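PDB 3FZE: protein STE5 from Saccharomyces cerevisiae, which acts as a scaffold in pheromone mating signalling, its minimal scaffold domain cocatalysing phosphorylation of the MAP kinase Fus3 by Ste7. Local coordinates for residues 126-130 and 160-164. Residues are numbered along the deposited sequence; the frame is centred on the assembly and turned at random.
Sequences SILFQ and KIDEL
I161 sets its CD1 methyl over the centre of the F129 ring, a CH-pi contact with CD1 3.6 Å from the ring centroid and only 4° off the ring normal. The same methyl, with CG1 and CG2, packs against the carbonyl oxygen of L128, the residue before F129; I161 CG2 lies 3.6 Å from L128 O. K160 NZ reaches the ring edge near its plane, displaced to the side away from I161 and 3.5 Å from F129 CB, but this bent, poorly ordered chain leaves its position uncertain. S126 OG lies in the ring plane, beside CD2. Farther along, L128 CD1 meets L164 CD1 at 4.0 Å, the leucines crossing at about a right angle; L164, its CG opposite the backbone N (chi1 174°), turns CD1 in to this methyl. Were F129 replaced by an alanine, the I161 methyl would probably lose its aromatic seat and a gap open beside M121, which touches both side chains. The 126-130 segment is shaped by an ST turn, S126 OG accepting from L128 N at 3.1 Å, and by a short 3-10 turn over 127-129. Q25 OE1, hydrogen-bonded to I127 N, ties this turn to strand 19-26, while K149 of strand 145-150 touches both leucines. The contact thus joins the loops that follow neighbouring parallel strands 111-117 and 145-150 in the alpha/beta/alpha, vWA-like fold.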
loop_
_atom_site.group_PDB
_atom_site.type_symbol
_atom_site.label_atom_id
_atom_site.label_comp_id
_atom_site.label_asym_id
_atom_site.label_seq_id
_atom_site.Cartn_x
_atom_site.Cartn_y
_atom_site.Cartn_z
ATOM N N SER A 126 4.160 -12.496 -4.524
ATOM C CA SER A 126 3.907 -11.509 -3.478
ATOM C C SER A 126 4.763 -10.259 -3.674
ATOM O O SER A 126 5.976 -10.359 -3.866
ATOM C CB SER A 126 4.168 -12.131 -2.102
ATOM O OG SER A 126 4.294 -11.135 -1.099
ATOM N N ILE A 127 4.137 -9.085 -3.628
ATOM C CA ILE A 127 4.887 -7.838 -3.774
ATOM C C ILE A 127 5.899 -7.629 -2.635
ATOM O O ILE A 127 6.813 -6.801 -2.738
ATOM C CB ILE A 127 3.946 -6.603 -3.884
ATOM C CG1 ILE A 127 3.221 -6.357 -2.557
ATOM C CG2 ILE A 127 2.949 -6.788 -5.028
ATOM C CD1 ILE A 127 2.493 -5.016 -2.486
ATOM N N LEU A 128 5.751 -8.390 -1.556
ATOM C CA LEU A 128 6.596 -8.191 -0.384
ATOM C C LEU A 128 8.014 -8.758 -0.571
ATOM O O LEU A 128 8.919 -8.434 0.202
ATOM C CB LEU A 128 5.928 -8.771 0.871
ATOM C CG LEU A 128 4.503 -8.297 1.180
ATOM C CD1 LEU A 128 3.913 -9.037 2.358
ATOM C CD2 LEU A 128 4.494 -6.799 1.455
ATOM N N PHE A 129 8.212 -9.575 -1.601
ATOM C CA PHE A 129 9.529 -10.154 -1.882
ATOM C C PHE A 129 10.338 -9.312 -2.866
ATOM O O PHE A 129 11.485 -9.635 -3.170
ATOM C CB PHE A 129 9.393 -11.568 -2.472
ATOM C CG PHE A 129 8.903 -12.593 -1.495
ATOM C CD1 PHE A 129 9.780 -13.492 -0.919
ATOM C CD2 PHE A 129 7.566 -12.661 -1.158
ATOM C CE1 PHE A 129 9.329 -14.438 -0.021
ATOM C CE2 PHE A 129 7.113 -13.602 -0.258
ATOM C CZ PHE A 129 7.993 -14.492 0.312
ATOM N N GLN A 130 9.738 -8.247 -3.383
ATOM C CA GLN A 130 10.312 -7.576 -4.546
ATOM C C GLN A 130 11.314 -6.509 -4.119
ATOM O O GLN A 130 11.361 -6.141 -2.950
ATOM C CB GLN A 130 9.194 -7.021 -5.438
ATOM C CG GLN A 130 8.318 -8.132 -6.021
ATOM C CD GLN A 130 7.084 -7.625 -6.751
ATOM O OE1 GLN A 130 6.963 -6.430 -7.032
ATOM N NE2 GLN A 130 6.149 -8.537 -7.053
ATOM N N LYS A 160 13.318 -14.240 1.613
ATOM C CA LYS A 160 14.343 -13.223 1.409
ATOM C C LYS A 160 13.813 -11.820 1.685
ATOM O O LYS A 160 13.986 -10.912 0.871
ATOM C CB LYS A 160 14.896 -13.289 -0.017
ATOM C CG LYS A 160 13.835 -13.223 -1.109
ATOM C CD LYS A 160 14.285 -12.330 -2.258
ATOM C CE LYS A 160 13.772 -12.836 -3.599
ATOM N NZ LYS A 160 12.321 -13.167 -3.574
ATOM N N ILE A 161 13.171 -11.640 2.834
ATOM C CA ILE A 161 12.614 -10.337 3.182
ATOM C C ILE A 161 13.208 -9.792 4.477
ATOM O O ILE A 161 13.111 -10.417 5.532
ATOM C CB ILE A 161 11.080 -10.388 3.295
ATOM C CG1 ILE A 161 10.488 -11.156 2.107
ATOM C CG2 ILE A 161 10.508 -8.978 3.381
ATOM C CD1 ILE A 161 9.010 -11.443 2.237
ATOM N N ASP A 162 13.822 -8.617 4.383
ATOM C CA ASP A 162 14.470 -7.989 5.528
ATOM C C ASP A 162 13.497 -7.695 6.671
ATOM O O ASP A 162 13.120 -8.587 7.431
ATOM C CB ASP A 162 15.183 -6.703 5.095
ATOM C CG ASP A 162 14.253 -5.716 4.406
ATOM O OD1 ASP A 162 13.060 -6.039 4.215
ATOM O OD2 ASP A 162 14.716 -4.610 4.058
ATOM N N GLU A 163 13.099 -6.434 6.784
ATOM C CA GLU A 163 12.226 -5.991 7.860
ATOM C C GLU A 163 10.751 -6.137 7.498
ATOM O O GLU A 163 10.010 -5.156 7.447
ATOM C CB GLU A 163 12.557 -4.548 8.238
ATOM C CG GLU A 163 13.865 -4.419 9.005
ATOM C CD GLU A 163 14.662 -3.194 8.610
ATOM O OE1 GLU A 163 14.623 -2.814 7.422
ATOM O OE2 GLU A 163 15.339 -2.616 9.487
ATOM N N LEU A 164 10.339 -7.375 7.243
ATOM C CA LEU A 164 8.936 -7.689 7.022
ATOM C C LEU A 164 8.141 -7.401 8.296
ATOM O O LEU A 164 8.619 -7.645 9.402
ATOM C CB LEU A 164 8.780 -9.161 6.616
ATOM C CG LEU A 164 7.343 -9.687 6.495
ATOM C CD1 LEU A 164 6.613 -9.027 5.330
ATOM C CD2 LEU A 164 7.345 -11.201 6.342
#